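Local coordinates for core protein VP4 (Bluetongue virus, PDB 2JHP) that caps viral messenger RNA as a multifunctional enzyme of the inner capsid, with methyltransferase sites that hold S-adenosyl-L-homocysteine, at residues R453-I467 and L559-W571. Numbering follows the deposited sequence.
Sequences RSTVMLNGSYRDIRI and LMSGAYVTDLFWW
Both carboxylate oxygens of Asp567, the N-cap residue of helix 568-576, are shared among several donors. Asp567 OD2 takes two nitrogens of Arg466, a side-on salt bridge with NE at 2.7 Å and NH1 at 2.9 Å from that single oxygen, and also the capping bond from Trp570 N. The guanidinium and carboxylate planes stand 71° apart; NH1 uses the syn lone pair of OD2, whereas NE arrives from above the carboxylate plane. At Asp567 OD1, Ser461 OG (2.7 Å) and Ile467 N (3.1 Å) approach from opposite faces, which should fix the rotation of the buried carboxylate. Ser461 OG, held anti to its own nitrogen (chi1 179°), donates to OD1 and accepts from Phe569 N, linking the end of helix 453-460 to the start of helix 568-576. Arg466 is itself steadied by Tyr462 O and Arg463 O and, beyond the two segments, by Glu505 O. The contact thus ties this helix start to strand 466-469, an outermost strand of a seven-stranded mixed sheet of Rossmann-like methyltransferase order, 3-2-1-4-5-7-6. The Phe569 ring lies against the Tyr462-Arg463 backbone, with Arg463 CA over one face.

Helix 453-460 itself packs on the end of helix 551-561, the connection after it and Leu568 of the next helix. Leu559 CD2 meets Met457 CE and Leu458 CD1. Met457 SD passes Tyr564 O, and the bend at chi3 (70°) turns Met457 CE toward Leu568 CD2, 3.7 Å away, while Leu458 CD2 meets Leu568 CD1. Val565 CG2 rests against CG and CD of Arg453, the two side chains crossing at about a right angle; the extended arginine chain carries Arg453 NH2 to Gly562 O, 2.8 Å away and in the carbonyl plane.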
loop_
_atom_site.group_PDB
_atom_site.type_symbol
_atom_site.label_atom_id
_atom_site.label_comp_id
_atom_site.label_asym_id
_atom_site.label_seq_id
_atom_site.Cartn_x
_atom_site.Cartn_y
_atom_site.Cartn_z
ATOM N N ARG A 453 4.930 -16.630 13.625
ATOM C CA ARG A 453 3.571 -17.014 13.195
ATOM C C ARG A 453 2.662 -17.543 14.300
ATOM O O ARG A 453 1.490 -17.178 14.373
ATOM C CB ARG A 453 3.622 -18.059 12.089
ATOM C CG ARG A 453 4.040 -17.518 10.748
ATOM C CD ARG A 453 3.839 -18.569 9.707
ATOM N NE ARG A 453 4.199 -18.071 8.396
ATOM C CZ ARG A 453 5.432 -18.097 7.891
ATOM N NH1 ARG A 453 5.649 -17.604 6.680
ATOM N NH2 ARG A 453 6.437 -18.612 8.598
ATOM N N SER A 454 3.202 -18.413 15.144
ATOM C CA SER A 454 2.417 -19.036 16.199
ATOM C C SER A 454 2.001 -18.002 17.230
ATOM O O SER A 454 0.901 -18.071 17.769
ATOM C CB SER A 454 3.182 -20.185 16.853
ATOM O OG SER A 454 4.321 -19.716 17.555
ATOM N N THR A 455 2.872 -17.031 17.484
ATOM C CA THR A 455 2.548 -15.929 18.389
ATOM C C THR A 455 1.420 -15.061 17.803
ATOM O O THR A 455 0.508 -14.645 18.520
ATOM C CB THR A 455 3.804 -15.081 18.707
ATOM O OG1 THR A 455 4.880 -15.951 19.068
ATOM C CG2 THR A 455 3.547 -14.142 19.868
ATOM N N VAL A 456 1.492 -14.814 16.496
ATOM C CA VAL A 456 0.488 -14.035 15.784
ATOM C C VAL A 456 -0.862 -14.712 15.943
ATOM O O VAL A 456 -1.811 -14.090 16.420
ATOM C CB VAL A 456 0.826 -13.886 14.263
ATOM C CG1 VAL A 456 -0.263 -13.113 13.546
ATOM C CG2 VAL A 456 2.160 -13.210 14.061
ATOM N N MET A 457 -0.932 -15.985 15.550
ATOM C CA MET A 457 -2.119 -16.817 15.720
ATOM C C MET A 457 -2.721 -16.756 17.127
ATOM O O MET A 457 -3.935 -16.577 17.296
ATOM C CB MET A 457 -1.782 -18.265 15.401
ATOM C CG MET A 457 -1.812 -18.602 13.937
ATOM S SD MET A 457 -1.456 -20.337 13.651
ATOM C CE MET A 457 -2.918 -21.130 14.293
ATOM N N LEU A 458 -1.866 -16.900 18.132
ATOM C CA LEU A 458 -2.313 -16.964 19.519
ATOM C C LEU A 458 -2.764 -15.613 20.097
ATOM O O LEU A 458 -3.613 -15.569 20.987
ATOM C CB LEU A 458 -1.250 -17.642 20.398
ATOM C CG LEU A 458 -1.015 -19.121 20.051
ATOM C CD1 LEU A 458 0.342 -19.633 20.483
ATOM C CD2 LEU A 458 -2.109 -19.983 20.638
ATOM N N ASN A 459 -2.204 -14.521 19.587
ATOM C CA ASN A 459 -2.524 -13.179 20.069
ATOM C C ASN A 459 -3.560 -12.477 19.221
ATOM O O ASN A 459 -4.366 -11.711 19.736
ATOM C CB ASN A 459 -1.273 -12.307 20.083
ATOM C CG ASN A 459 -0.250 -12.761 21.093
ATOM O OD1 ASN A 459 -0.456 -13.732 21.821
ATOM N ND2 ASN A 459 0.874 -12.052 21.141
ATOM N N GLY A 460 -3.512 -12.728 17.918
ATOM C CA GLY A 460 -4.292 -11.983 16.934
ATOM C C GLY A 460 -5.772 -12.299 16.884
ATOM O O GLY A 460 -6.577 -11.415 16.605
ATOM N N SER A 461 -6.129 -13.553 17.153
ATOM C CA SER A 461 -7.493 -14.029 16.949
ATOM C C SER A 461 -8.458 -13.660 18.071
ATOM O O SER A 461 -8.266 -14.049 19.228
ATOM C CB SER A 461 -7.510 -15.536 16.731
ATOM O OG SER A 461 -8.832 -16.018 16.556
ATOM N N TYR A 462 -9.493 -12.903 17.712
ATOM C CA TYR A 462 -10.575 -12.577 18.640
ATOM C C TYR A 462 -11.921 -12.854 18.004
ATOM O O TYR A 462 -12.036 -13.019 16.790
ATOM C CB TYR A 462 -10.518 -11.110 19.076
ATOM C CG TYR A 462 -9.296 -10.748 19.882
ATOM C CD1 TYR A 462 -8.109 -10.371 19.246
ATOM C CD2 TYR A 462 -9.323 -10.771 21.285
ATOM C CE1 TYR A 462 -6.977 -10.034 19.973
ATOM C CE2 TYR A 462 -8.178 -10.433 22.031
ATOM C CZ TYR A 462 -7.012 -10.070 21.355
ATOM O OH TYR A 462 -5.885 -9.729 22.057
ATOM N N ARG A 463 -12.944 -12.900 18.840
ATOM C CA ARG A 463 -14.312 -13.001 18.378
ATOM C C ARG A 463 -14.502 -12.119 17.126
ATOM O O ARG A 463 -14.880 -12.611 16.062
ATOM C CB ARG A 463 -15.226 -12.586 19.528
ATOM C CG ARG A 463 -16.667 -13.041 19.470
ATOM C CD ARG A 463 -17.449 -12.395 20.618
ATOM N NE ARG A 463 -17.463 -10.928 20.528
ATOM C CZ ARG A 463 -16.705 -10.101 21.253
ATOM N NH1 ARG A 463 -15.859 -10.577 22.163
ATOM N NH2 ARG A 463 -16.801 -8.788 21.075
ATOM N N ASP A 464 -14.175 -10.833 17.243
ATOM C CA ASP A 464 -14.316 -9.881 16.129
ATOM C C ASP A 464 -13.096 -9.717 15.235
ATOM O O ASP A 464 -13.184 -9.066 14.192
ATOM C CB ASP A 464 -14.746 -8.503 16.641
ATOM C CG ASP A 464 -16.152 -8.512 17.248
ATOM O OD1 ASP A 464 -16.934 -9.453 16.968
ATOM O OD2 ASP A 464 -16.471 -7.572 18.007
ATOM N N ILE A 465 -11.959 -10.285 15.634
ATOM C CA ILE A 465 -10.741 -10.159 14.828
ATOM C C ILE A 465 -10.323 -11.476 14.196
ATOM O O ILE A 465 -9.949 -12.430 14.878
ATOM C CB ILE A 465 -9.559 -9.509 15.598
ATOM C CG1 ILE A 465 -9.961 -8.155 16.192
ATOM C CG2 ILE A 465 -8.346 -9.320 14.667
ATOM C CD1 ILE A 465 -10.169 -7.053 15.169
ATOM N N ARG A 466 -10.415 -11.489 12.875
ATOM C CA ARG A 466 -10.040 -12.595 12.027
ATOM C C ARG A 466 -8.533 -12.487 11.706
ATOM O O ARG A 466 -8.054 -11.440 11.278
ATOM C CB ARG A 466 -10.879 -12.497 10.753
ATOM C CG ARG A 466 -11.552 -13.776 10.265
ATOM C CD ARG A 466 -12.800 -14.135 11.072
ATOM N NE ARG A 466 -12.403 -14.672 12.373
ATOM C CZ ARG A 466 -12.684 -14.094 13.535
ATOM N NH1 ARG A 466 -12.267 -14.644 14.660
ATOM N NH2 ARG A 466 -13.387 -12.973 13.576
ATOM N N ILE A 467 -7.785 -13.559 11.945
ATOM C CA ILE A 467 -6.337 -13.532 11.745
ATOM C C ILE A 467 -5.887 -14.614 10.768
ATOM O O ILE A 467 -6.048 -15.806 11.022
ATOM C CB ILE A 467 -5.547 -13.590 13.103
ATOM C CG1 ILE A 467 -4.048 -13.327 12.889
ATOM C CG2 ILE A 467 -5.744 -14.904 13.818
ATOM C CD1 ILE A 467 -3.724 -11.865 12.641
ATOM N N LEU A 559 0.939 -25.109 14.958
ATOM C CA LEU A 559 1.561 -24.131 15.859
ATOM C C LEU A 559 3.097 -24.250 15.972
ATOM O O LEU A 559 3.838 -23.270 15.777
ATOM C CB LEU A 559 0.947 -24.237 17.249
ATOM C CG LEU A 559 -0.414 -23.588 17.455
ATOM C CD1 LEU A 559 -0.947 -23.974 18.829
ATOM C CD2 LEU A 559 -0.320 -22.077 17.303
ATOM N N MET A 560 3.560 -25.460 16.274
ATOM C CA MET A 560 4.955 -25.713 16.580
ATOM C C MET A 560 5.843 -25.557 15.351
ATOM O O MET A 560 7.015 -25.245 15.481
ATOM C CB MET A 560 5.093 -27.104 17.194
ATOM C CG MET A 560 6.386 -27.357 17.953
ATOM S SD MET A 560 6.519 -26.468 19.504
ATOM C CE MET A 560 5.290 -27.304 20.487
ATOM N N SER A 561 5.278 -25.745 14.161
ATOM C CA SER A 561 6.050 -25.629 12.922
ATOM C C SER A 561 6.489 -24.196 12.611
ATOM O O SER A 561 7.535 -23.993 11.992
ATOM C CB SER A 561 5.263 -26.187 11.736
ATOM O OG SER A 561 4.112 -25.407 11.477
ATOM N N GLY A 562 5.686 -23.216 13.026
ATOM C CA GLY A 562 5.927 -21.809 12.711
ATOM C C GLY A 562 5.713 -21.518 11.232
ATOM O O GLY A 562 6.085 -20.450 10.736
ATOM N N ALA A 563 5.096 -22.468 10.539
ATOM C CA ALA A 563 4.932 -22.408 9.103
ATOM C C ALA A 563 3.569 -21.864 8.648
ATOM O O ALA A 563 3.416 -21.489 7.484
ATOM C CB ALA A 563 5.185 -23.783 8.506
ATOM N N TYR A 564 2.586 -21.822 9.552
ATOM C CA TYR A 564 1.212 -21.401 9.191
ATOM C C TYR A 564 0.651 -20.247 10.007
ATOM O O TYR A 564 1.009 -20.059 11.175
ATOM C CB TYR A 564 0.227 -22.585 9.234
ATOM C CG TYR A 564 0.760 -23.797 8.507
ATOM C CD1 TYR A 564 1.360 -24.845 9.210
ATOM C CD2 TYR A 564 0.726 -23.870 7.106
ATOM C CE1 TYR A 564 1.880 -25.934 8.548
ATOM C CE2 TYR A 564 1.248 -24.990 6.440
ATOM C CZ TYR A 564 1.816 -25.998 7.171
ATOM O OH TYR A 564 2.316 -27.072 6.501
ATOM N N VAL A 565 -0.221 -19.476 9.360
ATOM C CA VAL A 565 -1.065 -18.491 10.042
ATOM C C VAL A 565 -2.517 -18.707 9.651
ATOM O O VAL A 565 -2.913 -18.394 8.535
ATOM C CB VAL A 565 -0.682 -17.030 9.684
ATOM C CG1 VAL A 565 -1.595 -16.055 10.418
ATOM C CG2 VAL A 565 0.786 -16.754 10.003
ATOM N N THR A 566 -3.304 -19.257 10.566
ATOM C CA THR A 566 -4.754 -19.356 10.366
ATOM C C THR A 566 -5.502 -18.895 11.620
ATOM O O THR A 566 -4.875 -18.634 12.648
ATOM C CB THR A 566 -5.180 -20.779 9.949
ATOM O OG1 THR A 566 -6.512 -20.746 9.421
ATOM C CG2 THR A 566 -5.107 -21.755 11.141
ATOM N N ASP A 567 -6.832 -18.799 11.532
ATOM C CA ASP A 567 -7.653 -18.227 12.614
ATOM C C ASP A 567 -8.117 -19.287 13.616
ATOM O O ASP A 567 -8.984 -20.109 13.317
ATOM C CB ASP A 567 -8.831 -17.410 12.050
ATOM C CG ASP A 567 -9.543 -16.574 13.124
ATOM O OD1 ASP A 567 -8.868 -15.807 13.836
ATOM O OD2 ASP A 567 -10.783 -16.665 13.254
ATOM N N LEU A 568 -7.528 -19.247 14.809
ATOM C CA LEU A 568 -7.881 -20.160 15.895
ATOM C C LEU A 568 -9.353 -20.097 16.280
ATOM O O LEU A 568 -10.008 -21.125 16.401
ATOM C CB LEU A 568 -7.007 -19.914 17.129
ATOM C CG LEU A 568 -5.588 -20.491 17.089
ATOM C CD1 LEU A 568 -4.917 -20.285 18.437
ATOM C CD2 LEU A 568 -5.593 -21.974 16.725
ATOM N N PHE A 569 -9.872 -18.891 16.469
ATOM C CA PHE A 569 -11.253 -18.727 16.931
ATOM C C PHE A 569 -12.242 -19.371 15.970
ATOM O O PHE A 569 -13.077 -20.161 16.369
ATOM C CB PHE A 569 -11.597 -17.251 17.102
ATOM C CG PHE A 569 -12.357 -16.962 18.348
ATOM C CD1 PHE A 569 -11.840 -16.102 19.314
ATOM C CD2 PHE A 569 -13.576 -17.567 18.575
ATOM C CE1 PHE A 569 -12.542 -15.849 20.485
ATOM C CE2 PHE A 569 -14.269 -17.319 19.721
ATOM C CZ PHE A 569 -13.763 -16.455 20.685
ATOM N N TRP A 570 -12.134 -19.021 14.692
ATOM C CA TRP A 570 -12.968 -19.597 13.642
ATOM C C TRP A 570 -12.725 -21.111 13.509
ATOM O O TRP A 570 -13.671 -21.892 13.372
ATOM C CB TRP A 570 -12.682 -18.845 12.341
ATOM C CG TRP A 570 -13.307 -19.370 11.108
ATOM C CD1 TRP A 570 -14.259 -20.345 11.010
ATOM C CD2 TRP A 570 -13.064 -18.907 9.777
ATOM N NE1 TRP A 570 -14.606 -20.534 9.691
ATOM C CE2 TRP A 570 -13.884 -19.662 8.915
ATOM C CE3 TRP A 570 -12.226 -17.918 9.227
ATOM C CZ2 TRP A 570 -13.888 -19.473 7.532
ATOM C CZ3 TRP A 570 -12.227 -17.735 7.850
ATOM C CH2 TRP A 570 -13.060 -18.503 7.022
ATOM N N TRP A 571 -11.456 -21.507 13.576
ATOM C CA TRP A 571 -11.071 -22.918 13.504
ATOM C C TRP A 571 -11.672 -23.734 14.660
ATOM O O TRP A 571 -12.322 -24.744 14.422
ATOM C CB TRP A 571 -9.547 -23.061 13.443
ATOM C CG TRP A 571 -9.090 -24.354 12.870
ATOM C CD1 TRP A 571 -9.001 -24.678 11.548
ATOM C CD2 TRP A 571 -8.642 -25.500 13.599
ATOM N NE1 TRP A 571 -8.527 -25.959 11.406
ATOM C CE2 TRP A 571 -8.305 -26.490 12.650
ATOM C CE3 TRP A 571 -8.505 -25.795 14.967
ATOM C CZ2 TRP A 571 -7.842 -27.753 13.023
ATOM C CZ3 TRP A 571 -8.038 -27.047 15.335
ATOM C CH2 TRP A 571 -7.716 -28.009 14.368
#